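Local coordinates for protein probable acrylyl-CoA reductase AcuI (Escherichia coli, PDB 1O89) that probably catalyses the NADPH-dependent reduction of acryloyl-CoA to propanoyl-CoA, as a homodimeric member of the zinc-containing alcohol dehydrogenase family, at residues 45-55 with 115-126; 22-30 with 75-83. One frame throughout, in Å; residues are numbered along the deposited sequence.

Contact 1: 45-55 with 115-126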
loop_
_atom_site.group_PDB
_atom_site.type_symbol
_atom_site.label_atom_id
_atom_site.label_comp_id
_atom_site.label_asym_id
_atom_site.label_seq_id
_atom_site.Cartn_x
_atom_site.Cartn_y
_atom_site.Cartn_z
ATOM N N ARG A 45 40.891 -5.359 -13.600
ATOM C CA ARG A 45 39.754 -4.795 -14.319
ATOM C C ARG A 45 38.452 -4.897 -13.526
ATOM O O ARG A 45 37.466 -4.270 -13.892
ATOM C CB ARG A 45 39.604 -5.461 -15.695
ATOM C CG ARG A 45 40.548 -4.877 -16.768
ATOM C CD ARG A 45 40.270 -5.372 -18.193
ATOM N NE ARG A 45 39.033 -4.820 -18.761
ATOM C CZ ARG A 45 38.335 -5.364 -19.763
ATOM N NH1 ARG A 45 38.728 -6.496 -20.344
ATOM N NH2 ARG A 45 37.223 -4.776 -20.191
ATOM N N LEU A 46 38.454 -5.684 -12.446
ATOM C CA LEU A 46 37.283 -5.826 -11.588
ATOM C C LEU A 46 36.858 -4.461 -11.062
ATOM O O LEU A 46 37.707 -3.610 -10.850
ATOM C CB LEU A 46 37.580 -6.769 -10.419
ATOM C CG LEU A 46 37.641 -8.269 -10.744
ATOM C CD1 LEU A 46 38.028 -9.058 -9.502
ATOM C CD2 LEU A 46 36.338 -8.797 -11.314
ATOM N N PRO A 47 35.560 -4.241 -10.854
ATOM C CA PRO A 47 35.065 -2.941 -10.374
ATOM C C PRO A 47 35.425 -2.714 -8.912
ATOM O O PRO A 47 35.796 -3.670 -8.223
ATOM C CB PRO A 47 33.546 -3.070 -10.524
ATOM C CG PRO A 47 33.299 -4.501 -10.347
ATOM C CD PRO A 47 34.455 -5.202 -11.025
ATOM N N GLU A 48 35.314 -1.463 -8.465
ATOM C CA GLU A 48 35.643 -1.081 -7.093
ATOM C C GLU A 48 34.774 -1.851 -6.090
ATOM O O GLU A 48 33.585 -2.075 -6.320
ATOM C CB GLU A 48 35.481 0.433 -6.886
ATOM C CG GLU A 48 36.586 1.258 -7.530
ATOM C CD GLU A 48 36.550 2.734 -7.150
ATOM O OE1 GLU A 48 36.338 3.055 -5.950
ATOM O OE2 GLU A 48 36.759 3.586 -8.056
ATOM N N GLY A 49 35.401 -2.264 -4.992
ATOM C CA GLY A 49 34.751 -3.016 -3.927
ATOM C C GLY A 49 35.775 -3.473 -2.895
ATOM O O GLY A 49 36.961 -3.629 -3.209
ATOM N N ASP A 50 35.323 -3.671 -1.657
ATOM C CA ASP A 50 36.216 -4.097 -0.568
ATOM C C ASP A 50 36.131 -5.598 -0.248
ATOM O O ASP A 50 36.802 -6.073 0.659
ATOM C CB ASP A 50 36.002 -3.253 0.707
ATOM C CG ASP A 50 34.541 -3.063 1.062
ATOM O OD1 ASP A 50 33.710 -3.917 0.689
ATOM O OD2 ASP A 50 34.129 -2.079 1.712
ATOM N N VAL A 51 35.320 -6.343 -0.994
ATOM C CA VAL A 51 35.262 -7.795 -0.849
ATOM C C VAL A 51 35.311 -8.439 -2.221
ATOM O O VAL A 51 34.485 -8.140 -3.090
ATOM C CB VAL A 51 33.990 -8.274 -0.111
ATOM C CG1 VAL A 51 34.080 -9.768 0.194
ATOM C CG2 VAL A 51 33.775 -7.480 1.172
ATOM N N THR A 52 36.296 -9.313 -2.412
ATOM C CA THR A 52 36.375 -10.153 -3.598
ATOM C C THR A 52 35.910 -11.570 -3.256
ATOM O O THR A 52 36.333 -12.138 -2.252
ATOM C CB THR A 52 37.803 -10.149 -4.152
ATOM O OG1 THR A 52 38.183 -8.806 -4.445
ATOM C CG2 THR A 52 37.883 -10.847 -5.508
ATOM N N VAL A 53 35.028 -12.115 -4.091
ATOM C CA VAL A 53 34.445 -13.440 -3.886
ATOM C C VAL A 53 34.822 -14.375 -5.051
ATOM O O VAL A 53 34.709 -14.004 -6.229
ATOM C CB VAL A 53 32.901 -13.356 -3.785
ATOM C CG1 VAL A 53 32.294 -14.727 -3.517
ATOM C CG2 VAL A 53 32.479 -12.361 -2.706
ATOM N N ASP A 54 35.323 -15.561 -4.692
ATOM C CA ASP A 54 35.474 -16.703 -5.602
ATOM C C ASP A 54 34.108 -17.337 -5.829
ATOM O O ASP A 54 33.573 -18.017 -4.957
ATOM C CB ASP A 54 36.406 -17.763 -5.009
ATOM C CG ASP A 54 37.857 -17.327 -4.988
ATOM O OD1 ASP A 54 38.309 -16.685 -5.957
ATOM O OD2 ASP A 54 38.620 -17.578 -4.039
ATOM N N VAL A 55 33.536 -17.086 -6.995
ATOM C CA VAL A 55 32.192 -17.531 -7.304
ATOM C C VAL A 55 32.228 -19.016 -7.618
ATOM O O VAL A 55 33.101 -19.516 -8.348
ATOM C CB VAL A 55 31.604 -16.713 -8.473
ATOM C CG1 VAL A 55 30.177 -17.153 -8.812
ATOM C CG2 VAL A 55 31.626 -15.247 -8.124
ATOM N N HIS A 115 26.972 -3.310 -12.633
ATOM C CA HIS A 115 28.161 -3.641 -11.876
ATOM C C HIS A 115 28.487 -5.109 -12.163
ATOM O O HIS A 115 27.617 -5.950 -12.041
ATOM C CB HIS A 115 27.904 -3.379 -10.381
ATOM C CG HIS A 115 29.056 -3.724 -9.490
ATOM N ND1 HIS A 115 29.758 -2.777 -8.781
ATOM C CD2 HIS A 115 29.621 -4.918 -9.182
ATOM C CE1 HIS A 115 30.715 -3.368 -8.086
ATOM N NE2 HIS A 115 30.647 -4.668 -8.304
ATOM N N TRP A 116 29.720 -5.411 -12.557
ATOM C CA TRP A 116 30.111 -6.764 -12.954
ATOM C C TRP A 116 29.665 -7.792 -11.926
ATOM O O TRP A 116 29.987 -7.680 -10.756
ATOM C CB TRP A 116 31.627 -6.882 -13.162
ATOM C CG TRP A 116 32.138 -6.288 -14.451
ATOM C CD1 TRP A 116 31.441 -5.529 -15.355
ATOM C CD2 TRP A 116 33.460 -6.404 -14.973
ATOM N NE1 TRP A 116 32.251 -5.167 -16.404
ATOM C CE2 TRP A 116 33.497 -5.699 -16.198
ATOM C CE3 TRP A 116 34.631 -7.035 -14.529
ATOM C CZ2 TRP A 116 34.655 -5.608 -16.977
ATOM C CZ3 TRP A 116 35.778 -6.952 -15.314
ATOM C CH2 TRP A 116 35.777 -6.240 -16.522
ATOM N N GLY A 117 28.972 -8.821 -12.391
ATOM C CA GLY A 117 28.288 -9.744 -11.514
ATOM C C GLY A 117 28.778 -11.163 -11.552
ATOM O O GLY A 117 29.970 -11.413 -11.669
ATOM N N GLY A 118 27.832 -12.095 -11.501
ATOM C CA GLY A 118 28.096 -13.459 -11.077
ATOM C C GLY A 118 28.629 -14.430 -12.087
ATOM O O GLY A 118 29.148 -15.469 -11.703
ATOM N N LEU A 119 28.517 -14.131 -13.372
ATOM C CA LEU A 119 28.940 -15.090 -14.397
ATOM C C LEU A 119 30.432 -14.931 -14.672
ATOM O O LEU A 119 30.872 -14.598 -15.767
ATOM C CB LEU A 119 28.071 -14.976 -15.664
ATOM C CG LEU A 119 26.666 -15.643 -15.669
ATOM C CD1 LEU A 119 26.483 -16.756 -14.655
ATOM C CD2 LEU A 119 25.629 -14.640 -15.390
ATOM N N ALA A 120 31.208 -15.211 -13.637
ATOM C CA ALA A 120 32.640 -14.979 -13.633
ATOM C C ALA A 120 33.237 -15.717 -12.440
ATOM O O ALA A 120 32.534 -15.964 -11.464
ATOM C CB ALA A 120 32.927 -13.505 -13.528
ATOM N N GLU A 121 34.520 -16.057 -12.514
ATOM C CA GLU A 121 35.188 -16.763 -11.416
ATOM C C GLU A 121 35.385 -15.859 -10.207
ATOM O O GLU A 121 35.553 -16.345 -9.091
ATOM C CB GLU A 121 36.540 -17.320 -11.857
ATOM C CG GLU A 121 36.406 -18.429 -12.887
ATOM C CD GLU A 121 37.734 -18.961 -13.382
ATOM O OE1 GLU A 121 38.759 -18.246 -13.308
ATOM O OE2 GLU A 121 37.741 -20.107 -13.856
ATOM N N GLN A 122 35.378 -14.551 -10.433
ATOM C CA GLN A 122 35.499 -13.605 -9.339
ATOM C C GLN A 122 34.556 -12.436 -9.517
ATOM O O GLN A 122 34.314 -12.002 -10.641
ATOM C CB GLN A 122 36.925 -13.073 -9.252
ATOM C CG GLN A 122 38.023 -14.137 -9.214
ATOM C CD GLN A 122 39.377 -13.514 -8.988
ATOM O OE1 GLN A 122 39.464 -12.451 -8.387
ATOM N NE2 GLN A 122 40.440 -14.167 -9.471
ATOM N N ALA A 123 34.034 -11.938 -8.401
ATOM C CA ALA A 123 33.255 -10.708 -8.360
ATOM C C ALA A 123 33.775 -9.823 -7.226
ATOM O O ALA A 123 34.130 -10.322 -6.166
ATOM C CB ALA A 123 31.806 -11.028 -8.147
ATOM N N ARG A 124 33.878 -8.521 -7.471
ATOM C CA ARG A 124 34.276 -7.553 -6.448
ATOM C C ARG A 124 33.077 -6.647 -6.162
ATOM O O ARG A 124 32.534 -6.008 -7.064
ATOM C CB ARG A 124 35.491 -6.732 -6.897
ATOM C CG ARG A 124 36.150 -5.933 -5.764
ATOM C CD ARG A 124 37.522 -5.311 -6.078
ATOM N NE ARG A 124 38.517 -6.306 -6.479
ATOM C CZ ARG A 124 39.652 -6.042 -7.138
ATOM N NH1 ARG A 124 39.969 -4.797 -7.499
ATOM N NH2 ARG A 124 40.485 -7.043 -7.437
ATOM N N VAL A 125 32.665 -6.635 -4.903
ATOM C CA VAL A 125 31.479 -5.933 -4.461
ATOM C C VAL A 125 31.703 -5.232 -3.127
ATOM O O VAL A 125 32.703 -5.464 -2.447
ATOM C CB VAL A 125 30.306 -6.916 -4.304
ATOM C CG1 VAL A 125 29.927 -7.530 -5.673
ATOM C CG2 VAL A 125 30.630 -8.015 -3.284
ATOM N N LYS A 126 30.768 -4.360 -2.768
ATOM C CA LYS A 126 30.731 -3.764 -1.443
ATOM C C LYS A 126 30.237 -4.804 -0.435
ATOM O O LYS A 126 29.332 -5.571 -0.729
ATOM C CB LYS A 126 29.808 -2.543 -1.434
ATOM C CG LYS A 126 30.239 -1.431 -2.371
ATOM C CD LYS A 126 29.324 -0.216 -2.240
ATOM C CE LYS A 126 29.956 1.041 -2.840
ATOM N NZ LYS A 126 29.256 1.503 -4.088
HETATM O O HOH W 1 35.761 -19.324 -8.645
#
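P47 lies over one face of the H115 imidazole, its CG 3.7 Å from the ring centroid in a CH-pi contact, while E48 O lies at the ring edge by CE1, close to its plane. H115 NE2 donates a short, nearly straight hydrogen bond of 2.6 Å to R124 O, within both the ring and carbonyl planes, which should hold the imidazole's rotation; W129 meets it edge-to-face. W116 takes L46 CD2 at its edge, 4.0 Å from CE3, and its CH2 lies over one face of the R45 guanidinium, the two planes 75° apart. The indole NE1 is bonded to P79 O.

The R124 guanidinium carries L46 CB over the centre of one face, 3.9 Å from CZ. With CG anti to the backbone N (chi1 -167°) and a bend at chi3, the chain crosses T52 obliquely and brings NE to OG1 at 3.2 Å; the bond is bent, the hydroxyl oxygen being tilted 23° from the guanidinium plane.

Strands 51-55 and 122-125 run antiparallel. V51 pairs with V125 and V53 with A123 through two hydrogen bonds each, and V55 N adds a bond to E121 O at 3.0 Å. D50 and V51 both face V125, a classic beta bulge. One water bridges V55 O and E121 O.

This ladder belongs to the GroES-like domain, away from the NADP(+)-binding residues. Its apolar face bears V51, V53, A123 and V125, the last three packed on V104, F86 and L106 respectively. On the face of T52, R124, D54 and Q122, D54 forms a salt bridge with R91. Q122 NE2 bonds to E43, but its buried OE1 has no partner in the model, probably a modest electrostatic cost.

Contact 2: 22-30 with 75-83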
loop_
_atom_site.group_PDB
_atom_site.type_symbol
_atom_site.label_atom_id
_atom_site.label_comp_id
_atom_site.label_asym_id
_atom_site.label_seq_id
_atom_site.Cartn_x
_atom_site.Cartn_y
_atom_site.Cartn_z
ATOM N N LEU A 22 41.013 -14.377 -14.445
ATOM C CA LEU A 22 39.646 -14.948 -14.213
ATOM C C LEU A 22 38.811 -15.103 -15.500
ATOM O O LEU A 22 38.782 -14.214 -16.348
ATOM C CB LEU A 22 38.871 -14.093 -13.200
ATOM C CG LEU A 22 38.578 -12.652 -13.640
ATOM C CD1 LEU A 22 37.104 -12.446 -13.834
ATOM C CD2 LEU A 22 39.147 -11.638 -12.655
ATOM N N GLN A 23 38.136 -16.243 -15.631
ATOM C CA GLN A 23 37.199 -16.478 -16.720
ATOM C C GLN A 23 35.873 -15.797 -16.412
ATOM O O GLN A 23 35.426 -15.763 -15.276
ATOM C CB GLN A 23 36.950 -17.978 -16.920
ATOM C CG GLN A 23 38.174 -18.781 -17.292
ATOM C CD GLN A 23 38.401 -18.867 -18.801
ATOM O OE1 GLN A 23 37.760 -19.675 -19.490
ATOM N NE2 GLN A 23 39.320 -18.050 -19.310
ATOM N N ALA A 24 35.226 -15.298 -17.453
ATOM C CA ALA A 24 33.985 -14.551 -17.304
ATOM C C ALA A 24 33.235 -14.511 -18.622
ATOM O O ALA A 24 33.852 -14.384 -19.682
ATOM C CB ALA A 24 34.294 -13.149 -16.855
ATOM N N LEU A 25 31.912 -14.638 -18.562
ATOM C CA LEU A 25 31.071 -14.305 -19.700
ATOM C C LEU A 25 30.931 -12.783 -19.738
ATOM O O LEU A 25 30.357 -12.195 -18.833
ATOM C CB LEU A 25 29.699 -14.970 -19.606
ATOM C CG LEU A 25 28.832 -14.799 -20.869
ATOM C CD1 LEU A 25 29.220 -15.807 -21.922
ATOM C CD2 LEU A 25 27.347 -14.909 -20.544
ATOM N N LEU A 26 31.488 -12.173 -20.783
ATOM C CA LEU A 26 31.487 -10.728 -20.980
ATOM C C LEU A 26 30.529 -10.329 -22.111
ATOM O O LEU A 26 30.574 -10.879 -23.207
ATOM C CB LEU A 26 32.911 -10.240 -21.302
ATOM C CG LEU A 26 33.212 -8.740 -21.145
ATOM C CD1 LEU A 26 33.218 -8.344 -19.683
ATOM C CD2 LEU A 26 34.549 -8.357 -21.795
ATOM N N LEU A 27 29.657 -9.371 -21.816
ATOM C CA LEU A 27 28.753 -8.806 -22.802
ATOM C C LEU A 27 29.360 -7.516 -23.321
ATOM O O LEU A 27 29.772 -6.669 -22.543
ATOM C CB LEU A 27 27.384 -8.528 -22.179
ATOM C CG LEU A 27 26.680 -9.726 -21.534
ATOM C CD1 LEU A 27 25.224 -9.386 -21.177
ATOM C CD2 LEU A 27 26.753 -10.953 -22.439
ATOM N N GLU A 28 29.433 -7.391 -24.639
ATOM C CA GLU A 28 29.954 -6.194 -25.297
ATOM C C GLU A 28 28.957 -5.746 -26.356
ATOM O O GLU A 28 28.291 -6.584 -26.965
ATOM C CB GLU A 28 31.297 -6.504 -25.960
ATOM C CG GLU A 28 32.431 -6.739 -24.978
ATOM C CD GLU A 28 33.698 -7.258 -25.638
ATOM O OE1 GLU A 28 33.715 -8.421 -26.107
ATOM O OE2 GLU A 28 34.685 -6.501 -25.682
ATOM N N GLN A 29 28.839 -4.440 -26.577
ATOM C CA GLN A 29 28.009 -3.931 -27.665
ATOM C C GLN A 29 28.923 -3.610 -28.841
ATOM O O GLN A 29 29.612 -2.584 -28.826
ATOM C CB GLN A 29 27.222 -2.681 -27.239
ATOM C CG GLN A 29 25.765 -2.958 -26.860
ATOM C CD GLN A 29 24.893 -1.703 -26.814
ATOM O OE1 GLN A 29 23.793 -1.729 -26.254
ATOM N NE2 GLN A 29 25.375 -0.616 -27.397
ATOM N N GLN A 30 28.933 -4.492 -29.845
ATOM C CA GLN A 30 29.780 -4.335 -31.034
ATOM C C GLN A 30 28.939 -4.306 -32.309
ATOM O O GLN A 30 28.113 -5.203 -32.543
ATOM C CB GLN A 30 30.810 -5.465 -31.102
ATOM N N ILE A 75 20.691 -3.416 -19.409
ATOM C CA ILE A 75 22.104 -3.071 -19.379
ATOM C C ILE A 75 22.354 -1.838 -20.240
ATOM O O ILE A 75 22.032 -1.798 -21.428
ATOM C CB ILE A 75 22.964 -4.275 -19.834
ATOM C CG1 ILE A 75 22.562 -5.519 -19.023
ATOM C CG2 ILE A 75 24.468 -3.948 -19.701
ATOM C CD1 ILE A 75 23.605 -6.578 -18.933
ATOM N N ARG A 76 22.917 -0.830 -19.591
ATOM C CA ARG A 76 23.265 0.430 -20.221
ATOM C C ARG A 76 24.786 0.502 -20.434
ATOM O O ARG A 76 25.244 1.113 -21.395
ATOM C CB ARG A 76 22.774 1.580 -19.331
ATOM C CG ARG A 76 23.574 2.867 -19.449
ATOM C CD ARG A 76 22.917 4.081 -18.835
ATOM N NE ARG A 76 23.475 5.285 -19.428
ATOM C CZ ARG A 76 22.775 6.335 -19.840
ATOM N NH1 ARG A 76 21.449 6.378 -19.725
ATOM N NH2 ARG A 76 23.411 7.364 -20.367
ATOM N N ASN A 77 25.550 -0.145 -19.545
ATOM C CA ASN A 77 26.995 0.016 -19.479
ATOM C C ASN A 77 27.735 -1.242 -19.892
ATOM O O ASN A 77 27.571 -2.299 -19.289
ATOM C CB ASN A 77 27.418 0.402 -18.060
ATOM C CG ASN A 77 26.665 1.607 -17.532
ATOM O OD1 ASN A 77 25.504 1.485 -17.157
ATOM N ND2 ASN A 77 27.315 2.769 -17.493
ATOM N N PHE A 78 28.573 -1.100 -20.911
ATOM C CA PHE A 78 29.352 -2.181 -21.469
ATOM C C PHE A 78 30.842 -1.807 -21.437
ATOM O O PHE A 78 31.192 -0.636 -21.557
ATOM C CB PHE A 78 28.903 -2.462 -22.900
ATOM C CG PHE A 78 27.468 -2.910 -23.012
ATOM C CD1 PHE A 78 27.137 -4.266 -22.945
ATOM C CD2 PHE A 78 26.442 -1.982 -23.195
ATOM C CE1 PHE A 78 25.814 -4.684 -23.049
ATOM C CE2 PHE A 78 25.116 -2.396 -23.305
ATOM C CZ PHE A 78 24.803 -3.751 -23.231
ATOM N N PRO A 79 31.729 -2.791 -21.292
ATOM C CA PRO A 79 31.369 -4.210 -21.240
ATOM C C PRO A 79 30.797 -4.597 -19.875
ATOM O O PRO A 79 31.076 -3.914 -18.894
ATOM C CB PRO A 79 32.707 -4.929 -21.502
ATOM C CG PRO A 79 33.797 -3.912 -21.263
ATOM C CD PRO A 79 33.176 -2.571 -21.148
ATOM N N MET A 80 30.025 -5.679 -19.813
ATOM C CA MET A 80 29.331 -6.055 -18.574
ATOM C C MET A 80 29.365 -7.542 -18.348
ATOM O O MET A 80 29.134 -8.301 -19.273
ATOM C CB MET A 80 27.868 -5.592 -18.646
ATOM C CG MET A 80 27.011 -5.939 -17.435
ATOM S SD MET A 80 27.673 -5.334 -15.881
ATOM C CE MET A 80 28.029 -3.694 -16.301
ATOM N N ILE A 81 29.642 -7.956 -17.114
ATOM C CA ILE A 81 29.486 -9.350 -16.708
ATOM C C ILE A 81 28.107 -9.505 -16.044
ATOM O O ILE A 81 27.866 -8.908 -14.999
ATOM C CB ILE A 81 30.565 -9.764 -15.720
ATOM C CG1 ILE A 81 31.944 -9.756 -16.383
ATOM C CG2 ILE A 81 30.268 -11.155 -15.171
ATOM C CD1 ILE A 81 33.085 -9.969 -15.404
ATOM N N PRO A 82 27.215 -10.295 -16.636
ATOM C CA PRO A 82 25.872 -10.481 -16.090
ATOM C C PRO A 82 25.867 -11.445 -14.902
ATOM O O PRO A 82 26.917 -11.899 -14.447
ATOM C CB PRO A 82 25.096 -11.057 -17.268
ATOM C CG PRO A 82 26.116 -11.793 -18.068
ATOM C CD PRO A 82 27.434 -11.110 -17.839
ATOM N N GLY A 83 24.680 -11.740 -14.399
ATOM C CA GLY A 83 24.495 -12.602 -13.229
ATOM C C GLY A 83 24.099 -11.767 -12.027
ATOM O O GLY A 83 24.967 -11.302 -11.293
#
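L27 forms the apolar centre: its CD1 meets I75 CD1 at 3.9 Å and, at about a right angle to that direction, P82 CG, while its CG rests 4.0 Å from P82 CD. L26 lies alongside P79, both pointing the same way, and its CD1 also reaches I81 CG1; farther along, A24 CB touches I81 CD1 at 3.7 Å.

Between these side chains the backbones make a single antiparallel bridge, a hydrogen-bonded pair of L27 and M80. L27 N donates to M80 O at 2.8 Å, and M80 N returns a bond of 2.9 Å to L27 O. The cis peptide bond before P79 turns the chain just ahead of this bridge.

Toward the polar edge the F78 ring is sandwiched: I75 CG2 lies over one face and Q29 CG over the opposite one, the latter 3.8 Å from the centroid in a CH-pi contact. L27 O sits in plane at the ring edge, and the Q29 amide is inclined 34° to the ring. An alanine in place of F78 would remove the ring between I75 and Q29, and is likely to open a gap there and set the glutamine chain free to turn. E28 lays CG on P79 CB and sends OE1 to Q39.

The bridge joins loop 75-83 of the GroES-like domain to strand 23-28, whose antiparallel sheet partner is strand 35-40; the P82 side chain lies about 12 Å from that of NADP(+)-binding Y62. Helix 62-69 closes over the apolar centre, with A67 touching L27 and I75, and I68 meeting L25 and P82.

The two contacts, centred about 13 Å apart, are both partly buried and lie on the same side of the chain's centre. Contact 1 is an antiparallel ladder with a bulge at one end, inside a large mixed sheet, and its chemistry mixes repeated backbone bonds with an arginine, a histidine and a tryptophan. Contact 2 has one bridge between an edge of a two-stranded sheet and a loop, and depends mainly on leucine, isoleucine and proline side chains, with an exposed glutamine at its rim. They join directly: G117 N probably bonds to I81 O and E121 N to Q23 O, so residues 115-121 join the mixed sheet's region to both the 75-83 loop and strand 23-28.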